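Local coordinates for protein probable sugar kinase (PDB 3KZH) that probably phosphorylates a sugar or related small molecule, as a pfkB-family kinase of the ribokinase clan, at residues Val17-Phe22 against Gly35-Ser40; Lys24-Pro29 against Leu103-Glu108; Thr253-Ser258 against Ile286-Glu291; Leu65-His70 against Val90-Ser95; Asn51-Gly56 against Lys79-His84. All coordinates share one frame; numbering follows the deposited sequence.

Interaction 1 of 5, residues Val17-Phe22 against Gly35-Ser40; sequences VDVFGF and GHVKIS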
# COMPACT_ATOMS: atom_id res chain seq x y z
N VAL A 17 6.75 6.27 -0.22
CA VAL A 17 6.28 4.93 -0.59
C VAL A 17 6.32 4.90 -2.13
O VAL A 17 5.65 5.70 -2.77
CB VAL A 17 4.82 4.63 -0.11
CG1 VAL A 17 4.35 3.26 -0.62
CG2 VAL A 17 4.74 4.63 1.41
N ASP A 18 7.14 4.02 -2.70
CA ASP A 18 7.25 3.87 -4.15
C ASP A 18 6.32 2.75 -4.65
O ASP A 18 6.30 1.66 -4.08
CB ASP A 18 8.69 3.54 -4.56
CG ASP A 18 9.63 4.72 -4.43
OD1 ASP A 18 9.26 5.85 -4.80
OD2 ASP A 18 10.78 4.51 -3.99
N VAL A 19 5.51 3.05 -5.66
CA VAL A 19 4.58 2.08 -6.27
C VAL A 19 4.94 1.99 -7.76
O VAL A 19 4.67 2.90 -8.54
CB VAL A 19 3.08 2.48 -6.09
CG1 VAL A 19 2.17 1.33 -6.51
CG2 VAL A 19 2.78 2.86 -4.63
N PHE A 20 5.59 0.89 -8.13
CA PHE A 20 6.05 0.66 -9.50
C PHE A 20 5.29 -0.42 -10.25
O PHE A 20 5.12 -1.53 -9.75
CB PHE A 20 7.54 0.29 -9.50
CG PHE A 20 8.47 1.43 -9.17
CD1 PHE A 20 8.59 2.53 -10.04
CD2 PHE A 20 9.29 1.36 -8.03
CE1 PHE A 20 9.53 3.57 -9.78
CE2 PHE A 20 10.24 2.40 -7.75
CZ PHE A 20 10.36 3.51 -8.63
N GLY A 21 4.87 -0.09 -11.47
CA GLY A 21 4.16 -1.04 -12.32
C GLY A 21 5.03 -1.40 -13.51
O GLY A 21 5.32 -0.54 -14.34
N PHE A 22 5.48 -2.65 -13.56
CA PHE A 22 6.34 -3.15 -14.64
C PHE A 22 5.50 -3.89 -15.67
O PHE A 22 4.85 -4.88 -15.33
CB PHE A 22 7.41 -4.12 -14.09
CG PHE A 22 8.33 -3.51 -13.07
CD1 PHE A 22 9.59 -3.01 -13.46
CD2 PHE A 22 7.96 -3.45 -11.71
CE1 PHE A 22 10.49 -2.44 -12.50
CE2 PHE A 22 8.84 -2.89 -10.74
CZ PHE A 22 10.11 -2.38 -11.14
N GLY A 35 0.71 -6.43 -16.01
CA GLY A 35 2.01 -6.29 -15.39
C GLY A 35 2.17 -6.71 -13.95
O GLY A 35 1.33 -7.42 -13.40
N HIS A 36 3.28 -6.28 -13.36
CA HIS A 36 3.62 -6.60 -11.98
C HIS A 36 3.80 -5.33 -11.16
O HIS A 36 4.59 -4.46 -11.52
CB HIS A 36 4.88 -7.47 -11.93
CG HIS A 36 5.24 -7.94 -10.55
ND1 HIS A 36 4.33 -8.54 -9.71
CD2 HIS A 36 6.40 -7.88 -9.87
CE1 HIS A 36 4.91 -8.83 -8.57
NE2 HIS A 36 6.17 -8.44 -8.63
N VAL A 37 3.07 -5.26 -10.05
CA VAL A 37 3.13 -4.13 -9.14
C VAL A 37 4.09 -4.42 -7.97
O VAL A 37 3.98 -5.45 -7.30
CB VAL A 37 1.74 -3.76 -8.59
CG1 VAL A 37 1.82 -2.53 -7.66
CG2 VAL A 37 0.81 -3.48 -9.73
N LYS A 38 5.01 -3.48 -7.75
CA LYS A 38 6.00 -3.59 -6.69
C LYS A 38 5.85 -2.37 -5.77
O LYS A 38 5.83 -1.23 -6.23
CB LYS A 38 7.41 -3.63 -7.31
CG LYS A 38 8.44 -4.50 -6.60
CD LYS A 38 9.11 -3.80 -5.41
CE LYS A 38 9.83 -4.81 -4.51
NZ LYS A 38 10.19 -4.22 -3.19
N ILE A 39 5.68 -2.64 -4.48
CA ILE A 39 5.55 -1.59 -3.47
C ILE A 39 6.80 -1.63 -2.58
O ILE A 39 7.16 -2.68 -2.05
CB ILE A 39 4.28 -1.74 -2.57
CG1 ILE A 39 3.02 -1.93 -3.42
CG2 ILE A 39 4.07 -0.50 -1.72
CD1 ILE A 39 2.69 -3.39 -3.72
N SER A 40 7.47 -0.49 -2.45
CA SER A 40 8.67 -0.40 -1.62
C SER A 40 8.74 0.92 -0.87
O SER A 40 8.19 1.93 -1.31
CB SER A 40 9.94 -0.59 -2.46
OG SER A 40 10.06 0.40 -3.47

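Interaction 2 of 5, residues Lys24-Pro29 against Leu103-Glu108; sequences KASYRP and LDENGE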
# COMPACT_ATOMS: atom_id res chain seq x y z
N LYS A 24 4.39 -6.44 -18.44
CA LYS A 24 4.70 -7.83 -18.81
C LYS A 24 4.17 -8.16 -20.21
O LYS A 24 4.01 -9.32 -20.59
CB LYS A 24 4.15 -8.81 -17.76
CG LYS A 24 4.87 -8.78 -16.40
CD LYS A 24 6.33 -9.20 -16.53
CE LYS A 24 7.10 -8.97 -15.25
NZ LYS A 24 8.53 -9.35 -15.42
N ALA A 25 3.90 -7.09 -20.96
CA ALA A 25 3.42 -7.12 -22.34
C ALA A 25 3.76 -5.76 -22.92
O ALA A 25 4.03 -4.82 -22.15
CB ALA A 25 1.92 -7.33 -22.39
N SER A 26 3.72 -5.65 -24.25
CA SER A 26 4.01 -4.40 -24.95
C SER A 26 3.14 -3.23 -24.50
O SER A 26 1.92 -3.32 -24.53
CB SER A 26 3.89 -4.58 -26.47
OG SER A 26 4.95 -5.36 -26.99
N TYR A 27 3.80 -2.18 -24.01
CA TYR A 27 3.11 -0.98 -23.52
C TYR A 27 2.52 -0.14 -24.66
O TYR A 27 3.11 -0.01 -25.73
CB TYR A 27 4.04 -0.12 -22.64
CG TYR A 27 3.41 1.16 -22.11
CD1 TYR A 27 2.47 1.11 -21.07
CD2 TYR A 27 3.65 2.40 -22.75
CE1 TYR A 27 1.77 2.28 -20.66
CE2 TYR A 27 2.95 3.57 -22.36
CZ TYR A 27 2.02 3.50 -21.31
OH TYR A 27 1.34 4.63 -20.92
N ARG A 28 1.34 0.39 -24.39
CA ARG A 28 0.58 1.25 -25.29
C ARG A 28 -0.12 2.23 -24.35
O ARG A 28 -0.58 1.83 -23.27
CB ARG A 28 -0.51 0.48 -26.07
CG ARG A 28 -0.04 -0.51 -27.14
CD ARG A 28 -1.15 -0.83 -28.16
NE ARG A 28 -2.38 -1.36 -27.55
CZ ARG A 28 -2.61 -2.65 -27.31
NH1 ARG A 28 -1.71 -3.58 -27.61
NH2 ARG A 28 -3.77 -3.02 -26.77
N PRO A 29 -0.16 3.54 -24.70
CA PRO A 29 -0.84 4.52 -23.84
C PRO A 29 -2.36 4.37 -23.95
O PRO A 29 -2.85 3.73 -24.89
CB PRO A 29 -0.36 5.86 -24.41
CG PRO A 29 0.96 5.53 -25.05
CD PRO A 29 0.65 4.23 -25.72
N LEU A 103 6.34 1.52 -15.78
CA LEU A 103 7.47 1.22 -16.65
C LEU A 103 7.05 0.31 -17.80
O LEU A 103 6.10 -0.48 -17.66
CB LEU A 103 8.62 0.54 -15.87
CG LEU A 103 9.24 1.06 -14.56
CD1 LEU A 103 9.46 2.56 -14.59
CD2 LEU A 103 8.34 0.71 -13.39
N ASP A 104 7.74 0.41 -18.94
CA ASP A 104 7.44 -0.42 -20.10
C ASP A 104 8.19 -1.76 -20.05
O ASP A 104 8.84 -2.06 -19.05
CB ASP A 104 7.65 0.34 -21.44
CG ASP A 104 9.09 0.81 -21.69
OD1 ASP A 104 9.26 1.62 -22.63
OD2 ASP A 104 10.04 0.40 -20.99
N GLU A 105 8.06 -2.54 -21.12
CA GLU A 105 8.70 -3.86 -21.26
C GLU A 105 10.24 -3.83 -21.21
O GLU A 105 10.88 -4.85 -20.93
CB GLU A 105 8.23 -4.53 -22.57
CG GLU A 105 8.55 -3.77 -23.88
CD GLU A 105 7.46 -2.80 -24.33
OE1 GLU A 105 6.71 -2.25 -23.49
OE2 GLU A 105 7.34 -2.58 -25.56
N ASN A 106 10.81 -2.66 -21.50
CA ASN A 106 12.25 -2.44 -21.48
C ASN A 106 12.71 -1.96 -20.11
O ASN A 106 13.88 -2.11 -19.74
CB ASN A 106 12.65 -1.41 -22.55
CG ASN A 106 12.19 -1.79 -23.95
OD1 ASN A 106 12.48 -2.88 -24.43
ND2 ASN A 106 11.45 -0.89 -24.59
N GLY A 107 11.78 -1.38 -19.35
CA GLY A 107 12.08 -0.89 -18.01
C GLY A 107 12.12 0.62 -17.89
O GLY A 107 12.46 1.14 -16.83
N GLU A 108 11.79 1.31 -18.97
CA GLU A 108 11.79 2.77 -19.00
C GLU A 108 10.47 3.37 -18.54
O GLU A 108 9.40 2.84 -18.86
CB GLU A 108 12.12 3.28 -20.40
CG GLU A 108 13.55 3.02 -20.83
CD GLU A 108 14.15 4.20 -21.57
OE1 GLU A 108 14.26 5.29 -20.98
OE2 GLU A 108 14.52 4.01 -22.75

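Interaction 3 of 5, residues Thr253-Ser258 against Ile286-Glu291; sequences TGAGDS and ITISHE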
# COMPACT_ATOMS: atom_id res chain seq x y z
N THR A 253 22.30 2.10 -5.08
CA THR A 253 21.24 2.85 -4.39
C THR A 253 20.97 2.31 -2.97
O THR A 253 20.65 1.13 -2.79
CB THR A 253 19.91 2.85 -5.23
OG1 THR A 253 20.20 3.23 -6.59
CG2 THR A 253 18.89 3.84 -4.66
N GLY A 254 21.19 3.17 -1.98
CA GLY A 254 20.99 2.80 -0.59
C GLY A 254 22.23 2.37 0.17
O GLY A 254 22.14 2.07 1.36
N ALA A 255 23.39 2.34 -0.50
CA ALA A 255 24.66 1.94 0.12
C ALA A 255 25.21 2.98 1.08
O ALA A 255 25.66 2.64 2.18
CB ALA A 255 25.69 1.61 -0.95
N GLY A 256 25.16 4.25 0.67
CA GLY A 256 25.62 5.36 1.49
C GLY A 256 24.69 5.61 2.67
O GLY A 256 25.12 6.16 3.69
N ASP A 257 23.44 5.17 2.54
CA ASP A 257 22.42 5.29 3.58
C ASP A 257 22.81 4.37 4.75
O ASP A 257 22.73 4.75 5.91
CB ASP A 257 21.03 4.84 3.08
CG ASP A 257 20.51 5.66 1.90
OD1 ASP A 257 21.03 6.76 1.60
OD2 ASP A 257 19.54 5.19 1.28
N SER A 258 23.20 3.15 4.38
CA SER A 258 23.65 2.12 5.31
C SER A 258 24.95 2.51 5.98
O SER A 258 25.18 2.12 7.13
CB SER A 258 23.85 0.81 4.57
OG SER A 258 22.63 0.30 4.13
N ILE A 286 27.09 -4.91 2.28
CA ILE A 286 25.95 -5.85 2.29
C ILE A 286 24.81 -5.31 1.42
O ILE A 286 24.21 -6.05 0.65
CB ILE A 286 25.44 -6.11 3.74
CG1 ILE A 286 26.50 -6.84 4.57
CG2 ILE A 286 24.21 -7.00 3.73
CD1 ILE A 286 26.18 -6.96 6.05
N THR A 287 24.56 -4.01 1.55
CA THR A 287 23.50 -3.33 0.80
C THR A 287 23.85 -3.22 -0.69
O THR A 287 22.97 -3.31 -1.55
CB THR A 287 23.22 -1.95 1.42
OG1 THR A 287 22.90 -2.12 2.80
CG2 THR A 287 22.04 -1.28 0.77
N ILE A 288 25.15 -3.08 -0.97
CA ILE A 288 25.66 -2.96 -2.34
C ILE A 288 25.61 -4.30 -3.11
O ILE A 288 25.50 -4.31 -4.33
CB ILE A 288 27.09 -2.31 -2.33
CG1 ILE A 288 27.15 -1.14 -3.31
CG2 ILE A 288 28.21 -3.32 -2.56
CD1 ILE A 288 28.35 -0.23 -3.11
N SER A 289 25.64 -5.41 -2.36
CA SER A 289 25.61 -6.76 -2.93
C SER A 289 24.20 -7.31 -3.19
O SER A 289 24.06 -8.45 -3.64
CB SER A 289 26.36 -7.74 -2.01
OG SER A 289 25.57 -8.12 -0.89
N HIS A 290 23.19 -6.51 -2.87
CA HIS A 290 21.78 -6.89 -3.06
C HIS A 290 21.14 -5.92 -4.05
O HIS A 290 21.56 -4.77 -4.15
CB HIS A 290 21.03 -6.85 -1.72
CG HIS A 290 19.80 -7.71 -1.68
ND1 HIS A 290 18.58 -7.28 -2.15
CD2 HIS A 290 19.62 -8.97 -1.24
CE1 HIS A 290 17.70 -8.26 -2.01
NE2 HIS A 290 18.30 -9.29 -1.45
N GLU A 291 20.14 -6.41 -4.78
CA GLU A 291 19.41 -5.61 -5.77
C GLU A 291 18.51 -4.56 -5.13
O GLU A 291 18.27 -3.49 -5.70
CB GLU A 291 18.56 -6.51 -6.69
CG GLU A 291 19.33 -7.22 -7.81
CD GLU A 291 19.83 -6.29 -8.93
OE1 GLU A 291 19.14 -5.29 -9.26
OE2 GLU A 291 20.91 -6.58 -9.49

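Interaction 4 of 5, residues Leu65-His70 against Val90-Ser95; sequences LGNDEH and VIEGGS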
# COMPACT_ATOMS: atom_id res chain seq x y z
N LEU A 65 4.21 12.13 7.74
CA LEU A 65 3.27 11.16 7.22
C LEU A 65 1.97 11.85 6.79
O LEU A 65 1.82 13.06 6.98
CB LEU A 65 2.98 10.06 8.25
CG LEU A 65 4.12 9.12 8.61
CD1 LEU A 65 3.67 8.27 9.76
CD2 LEU A 65 4.55 8.27 7.43
N GLY A 66 1.04 11.07 6.26
CA GLY A 66 -0.20 11.66 5.79
C GLY A 66 -1.55 11.16 6.24
O GLY A 66 -2.52 11.55 5.61
N ASN A 67 -1.62 10.30 7.26
CA ASN A 67 -2.91 9.78 7.80
C ASN A 67 -3.64 8.77 6.88
O ASN A 67 -4.55 8.06 7.32
CB ASN A 67 -3.81 10.98 8.21
CG ASN A 67 -5.16 10.57 8.78
OD1 ASN A 67 -5.23 9.84 9.76
ND2 ASN A 67 -6.23 11.06 8.16
N ASP A 68 -3.19 8.66 5.63
CA ASP A 68 -3.77 7.75 4.65
C ASP A 68 -3.29 6.30 4.82
O ASP A 68 -2.66 5.97 5.83
CB ASP A 68 -3.46 8.27 3.23
CG ASP A 68 -1.98 8.63 3.03
OD1 ASP A 68 -1.15 8.26 3.89
OD2 ASP A 68 -1.66 9.26 2.01
N GLU A 69 -3.55 5.46 3.82
CA GLU A 69 -3.18 4.04 3.84
C GLU A 69 -1.67 3.78 3.76
O GLU A 69 -1.18 2.79 4.33
CB GLU A 69 -3.90 3.29 2.72
CG GLU A 69 -4.49 1.95 3.15
CD GLU A 69 -5.69 2.08 4.09
OE1 GLU A 69 -5.79 1.28 5.05
OE2 GLU A 69 -6.55 2.96 3.88
N HIS A 70 -0.94 4.66 3.08
CA HIS A 70 0.51 4.54 2.96
C HIS A 70 1.17 4.96 4.25
O HIS A 70 2.27 4.50 4.57
CB HIS A 70 1.04 5.38 1.80
CG HIS A 70 0.83 4.76 0.46
ND1 HIS A 70 0.61 3.41 0.28
CD2 HIS A 70 0.83 5.31 -0.78
CE1 HIS A 70 0.48 3.15 -1.01
NE2 HIS A 70 0.61 4.29 -1.67
N VAL A 90 1.89 14.18 11.39
CA VAL A 90 0.80 13.54 10.68
C VAL A 90 -0.14 14.64 10.16
O VAL A 90 -0.59 15.50 10.92
CB VAL A 90 0.04 12.48 11.57
CG1 VAL A 90 1.01 11.39 12.04
CG2 VAL A 90 -0.64 13.12 12.79
N ILE A 91 -0.37 14.66 8.84
CA ILE A 91 -1.25 15.65 8.22
C ILE A 91 -2.63 15.08 7.97
O ILE A 91 -2.80 14.18 7.14
CB ILE A 91 -0.68 16.19 6.87
CG1 ILE A 91 0.76 16.65 7.04
CG2 ILE A 91 -1.53 17.39 6.37
CD1 ILE A 91 1.41 17.01 5.75
N GLU A 92 -3.62 15.65 8.66
CA GLU A 92 -5.02 15.25 8.52
C GLU A 92 -5.55 15.61 7.14
O GLU A 92 -5.50 16.78 6.72
CB GLU A 92 -5.86 15.90 9.62
CG GLU A 92 -5.72 15.22 10.98
CD GLU A 92 -6.86 14.24 11.29
OE1 GLU A 92 -7.36 14.28 12.44
OE2 GLU A 92 -7.26 13.45 10.40
N GLY A 93 -5.95 14.57 6.39
CA GLY A 93 -6.46 14.75 5.04
C GLY A 93 -5.36 14.82 4.00
O GLY A 93 -5.62 14.72 2.79
N GLY A 94 -4.11 14.97 4.47
CA GLY A 94 -2.95 15.05 3.59
C GLY A 94 -2.53 13.70 3.04
O GLY A 94 -3.17 12.68 3.30
N SER A 95 -1.45 13.70 2.27
CA SER A 95 -0.95 12.46 1.68
C SER A 95 0.49 12.17 2.06
O SER A 95 1.32 13.07 2.12
CB SER A 95 -1.06 12.52 0.16
OG SER A 95 -0.26 13.56 -0.37

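Interaction 5 of 5, residues Asn51-Gly56 against Lys79-His84; sequences NMARVG and KKIGYH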
# COMPACT_ATOMS: atom_id res chain seq x y z
N ASN A 51 18.06 0.85 8.64
CA ASN A 51 19.38 0.21 8.77
C ASN A 51 19.93 0.28 10.21
O ASN A 51 20.56 -0.66 10.69
CB ASN A 51 20.40 0.87 7.83
CG ASN A 51 20.16 0.58 6.36
OD1 ASN A 51 19.77 1.46 5.59
ND2 ASN A 51 20.45 -0.65 5.96
N MSE A 52 19.62 1.39 10.90
CA MSE A 52 20.02 1.67 12.28
C MSE A 52 19.29 0.77 13.29
O MSE A 52 19.90 0.15 14.16
CB MSE A 52 19.74 3.14 12.64
CG MSE A 52 20.91 4.08 12.42
SE MSE A 52 20.61 5.87 13.05
CE MSE A 52 22.13 6.73 12.13
N ALA A 53 17.96 0.70 13.14
CA ALA A 53 17.10 -0.12 13.99
C ALA A 53 17.41 -1.60 13.78
O ALA A 53 17.37 -2.40 14.73
CB ALA A 53 15.65 0.18 13.67
N ARG A 54 17.79 -1.95 12.54
CA ARG A 54 18.14 -3.32 12.17
C ARG A 54 19.40 -3.83 12.87
O ARG A 54 19.50 -5.02 13.15
CB ARG A 54 18.31 -3.44 10.64
CG ARG A 54 17.01 -3.75 9.92
CD ARG A 54 17.17 -3.78 8.41
NE ARG A 54 15.96 -4.28 7.74
CZ ARG A 54 15.72 -5.56 7.47
NH1 ARG A 54 16.60 -6.50 7.79
NH2 ARG A 54 14.58 -5.92 6.91
N VAL A 55 20.33 -2.93 13.17
CA VAL A 55 21.57 -3.31 13.85
C VAL A 55 21.52 -3.06 15.36
O VAL A 55 22.54 -3.17 16.05
CB VAL A 55 22.83 -2.70 13.19
CG1 VAL A 55 22.97 -3.21 11.77
CG2 VAL A 55 22.78 -1.18 13.22
N GLY A 56 20.33 -2.70 15.85
CA GLY A 56 20.12 -2.49 17.27
C GLY A 56 20.21 -1.10 17.87
O GLY A 56 20.15 -0.98 19.09
N LYS A 79 7.15 -0.42 13.38
CA LYS A 79 6.90 -1.18 14.61
C LYS A 79 7.47 -2.59 14.49
O LYS A 79 7.89 -3.18 15.48
CB LYS A 79 5.40 -1.25 14.93
CG LYS A 79 4.76 0.07 15.33
CD LYS A 79 3.26 -0.09 15.40
CE LYS A 79 2.57 1.17 15.88
NZ LYS A 79 1.08 1.05 15.74
N LYS A 80 7.52 -3.10 13.26
CA LYS A 80 8.07 -4.43 12.97
C LYS A 80 9.60 -4.42 13.09
O LYS A 80 10.18 -5.30 13.74
CB LYS A 80 7.64 -4.89 11.57
CG LYS A 80 8.16 -6.25 11.14
CD LYS A 80 7.98 -6.47 9.65
CE LYS A 80 8.75 -7.70 9.19
NZ LYS A 80 8.71 -7.91 7.72
N ILE A 81 10.24 -3.41 12.49
CA ILE A 81 11.70 -3.26 12.51
C ILE A 81 12.21 -2.64 13.81
O ILE A 81 13.17 -3.13 14.41
CB ILE A 81 12.22 -2.46 11.27
CG1 ILE A 81 11.81 -3.15 9.95
CG2 ILE A 81 13.75 -2.29 11.32
CD1 ILE A 81 12.27 -4.62 9.77
N GLY A 82 11.56 -1.57 14.26
CA GLY A 82 12.00 -0.96 15.50
C GLY A 82 12.46 0.47 15.47
O GLY A 82 13.16 0.89 16.39
N TYR A 83 12.15 1.20 14.39
CA TYR A 83 12.51 2.62 14.32
C TYR A 83 11.26 3.39 14.73
O TYR A 83 10.22 3.33 14.07
CB TYR A 83 13.13 3.03 12.96
CG TYR A 83 12.36 2.73 11.68
CD1 TYR A 83 11.68 3.75 11.00
CD2 TYR A 83 12.36 1.43 11.12
CE1 TYR A 83 11.00 3.50 9.78
CE2 TYR A 83 11.68 1.17 9.88
CZ TYR A 83 11.00 2.21 9.23
OH TYR A 83 10.26 1.97 8.09
N HIS A 84 11.35 4.01 15.91
CA HIS A 84 10.25 4.75 16.54
C HIS A 84 9.88 6.07 15.88
O HIS A 84 10.63 7.04 15.90
CB HIS A 84 10.58 4.92 18.02
CG HIS A 84 11.03 3.65 18.68
ND1 HIS A 84 10.18 2.58 18.87
CD2 HIS A 84 12.25 3.25 19.10
CE1 HIS A 84 10.86 1.57 19.39
NE2 HIS A 84 12.12 1.95 19.54

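Interaction 1 of 5, residues Val17-Phe22 against Gly35-Ser40
Phe22 lays the edge of its ring beside the start of the Lys38 side chain, CE2 standing 3.8 Å from Lys38 CB, and both side chains run out from the sheet in the same direction. With CG anti to the carbonyl carbon (chi1 -60°), the ring leans over toward the partner strand, and His36 O also lies close to its plane, 3.5 Å from Phe22 CD2. Farther along that face, Asp18 CB meets Ser40 OG at 3.6 Å. The other face is apolar: Val17 CG1 runs alongside Ile39 CG2 at 3.9 Å, and Val19 CG1 touches Val37 CG1 on a diagonal at 4.0 Å. Here Gly21 brings no side chain, and Leu100 of the second subunit packs against both Val19 and Val37.

Six backbone bonds join the strands in antiparallel register, two each for the hydrogen-bonded pairs Asp18-Ser40, Phe20-Lys38 and Phe22-His36. The one from Phe22 N to His36 O, 2.9 Å long, is almost straight at 175°. Between these pairs, Val19 and Gly21 sit opposite Ile39 and Val37 without mutual bonds. Strand 98-103 continues the sheet beyond 17-22, while Val37 N bonds to Asp115 OD2 of the second subunit. This is a regular beta hairpin in the small four-stranded sheet, consistent with the lid of ribokinase-like kinases, which in many of them also forms the dimer interface.

Interaction 2 of 5, residues Lys24-Pro29 against Leu103-Glu108
Asp104 OD2 gathers three backbone N-H groups of its own turn, while Asp104 CB rests against Tyr27 CB across the contact at 3.8 Å. Glu108 N makes the shortest of the three bonds, 2.8 Å, reaching the oxygen from above the carboxylate plane; those from Asn106 N and Gly107 N are weak. The carboxylate thus fills the turn and holds it closed. Asp104 N also gives a backbone bond to Glu108 O, and with Gly107 at positive phi the chain follows a type I turn with a G1 bulge.

Glu105 bridges to the other loop. Its CG sits between the backbone N and the carbonyl carbon (chi1 60°), and a bend at the next torsion (chi2 -91°) brings OE1 to the end of the Tyr27 N-H. Tyr27 N donates to Glu105 OE1 at 3.0 Å with a nearly straight 168° N-H angle, again from above the carboxylate plane. The same oxygen lies 3.5 Å from Tyr27 CB. Tyr27 then carries its ring away from this turn, and its hydroxyl is bonded to Ser111 OG of the second subunit.

Both loops lie at the far end of the four-stranded sheet. The 24-29 loop leads from strand 16-23 to strand 32-42, and the turn at 104-107 joins strand 98-103 to strand 109-115, whose Val110 packs on both Tyr27 and Asp104.

Interaction 3 of 5, residues Thr253-Ser258 against Ile286-Glu291
Ser258 OG and Thr287 OG1 meet at 2.8 Å in a buried hydrogen bond, in which either hydroxyl could be the donor. Beside it, Thr287 presses its methyl onto the start of the other helix: CG2 stands 3.4 Å from Gly254 O. One torsion serves both branches, because at chi1 -56° CG2 is anti to the backbone N while OG1 lies beside that N, turned to Ser258. A little farther along, Ala255 CB packs against the end of Ile288, touching CD1 at 3.9 Å, so a small apolar patch flanks the hydroxyl pair.

Thr253-Gly254-Ala255-Gly256-Asp257 carries the GAGD signature of pfkB-family kinases. In relatives this helix start forms the anion hole for the transferred phosphate, and it probably does so here. Gly254 is the N-cap of helix 255-268, at a positive phi of 97° that suits glycine, and Gly256 touches the bound beta-D-glucopyranose. The contact with Thr287 and Ile288 backs this helix start with the C-terminal end of helix 273-288.

In the next shell, Thr287 OG1 has a second bond, to Met283 O one turn earlier in its own helix, and Met298 packs on the same side chain. Asp257 OD2 is bonded to Asn47 ND2 of helix 44-54, and Val44 and Ile48 of that helix touch Asp257 as well. Where helix 273-288 ends, Ser289 OG turns back to Ile286 O at 2.9 Å, and Ile288 shares a backbone bond with Lys250.

Interaction 4 of 5, residues Leu65-His70 against Val90-Ser95
Leu65 and Val90 pair as a short parallel bridge, and just beyond it Ile91 N donates to Leu65 O at 3.3 Å. It is a long bond, met from 43° above the carbonyl plane. From Ile91 the chain makes a type II turn, with Gly93 at positive phi in its third position and Gly94 N returning to Ile91 O at 3.1 Å. The carbonyl of Gly66 points into this turn, its oxygen near those of Ile91 and Gly94; all three are acceptors, so their approach is not in itself attractive.

Of the side chains, Ile91 lies beside the Leu65 carbonyl, its CG1 3.7 Å from Leu65 O. Asn67 reaches over the turn with CG anti to its backbone N (chi1 -180°); its CB is 3.5 Å from Ile91 O. The amide then comes near Glu92, ND2 to OE2 at 3.4 Å, but the amide and carboxylate planes stand 70° apart and the angle is too poor for a hydrogen bond. Asp68 comes to the end of the turn, placing OD2 at 3.3 Å from Ser95 CA. It is the N-cap of helix 69-81, and its OD1 bonds to Thr96 OG1 and, weakly, to Gly71 N.

Ser95 OG points elsewhere, to Asp115 OD1. Across the two segments the polar grip is therefore slight, a single long backbone bond, while Asp68 and Ser95 spend their polar ends on bonds outside the pair. The Asp68 carboxylate, at a helix N terminus, is probably stabilised in its charged form.

Interaction 5 of 5, residues Asn51-Gly56 against Lys79-His84
Ile81 holds CG1 anti to its carbonyl carbon (chi1 -58°), which leaves CG2 anti to the backbone N and in reach of two neighbours on helix 44-54. That methyl touches Arg54 CG at 3.8 Å and Ala53 CB at 3.9 Å. Tyr83 has its CG between the backbone N and the carbonyl carbon (chi1 54°), a rotamer that leaves the ring edge-on to Ala53, whose CB lies near the ring plane and 3.9 Å from Tyr83 CB. Ala53 CB sits against the backbone where helix 69-81 gives way to Tyr83, 3.7 Å from both Gly82 C and Tyr83 N.

No hydrogen bond links the two segments. Arg54 runs extended from CG to NE and passes Ile81 at a slant, its NH2 coming 3.9 Å from Ile81 CD1. Its charge is met elsewhere, by a salt bridge from NE to Glu50 OE2, while NH1 bonds to the carbonyls of Pro296 and Met298.

Both helices end here on glycine. Gly82, with phi 120°, turns the chain out of helix 69-81 into 83-84, a short, weakly bonded strand, and Gly56 closes helix 44-54 as the C-prime residue of a Schellman motif. Strand 83-84 runs parallel to strand 59-62 at an edge of the large sheet, with helix 69-81 as the connection between them: a beta-alpha-beta unit of the ribokinase-like alpha/beta fold, packed against the preceding helix.

From the N terminus, interaction 1 closes first, forming the hairpin of strands 16-23 and 32-42. Interaction 2 crosses it, joining the hairpin's connecting loop to the turn after strand 98-103; the two touch where Gly21 O probably bonds to Leu103 N. Within the long span of interaction 2 fall interactions 5 and 4, which cross each other and share helix 69-81, its C-terminal end in interaction 5 and its start in interaction 4. His70 of interaction 4 packs on Val17 and Val19 of interaction 1, linking the small four-stranded sheet, the probable lid, to helix 69-81. Interaction 3 follows in series, and its Ser258 meets Asn51 of interaction 5, bringing the glucose-binding helix start against helix 44-54.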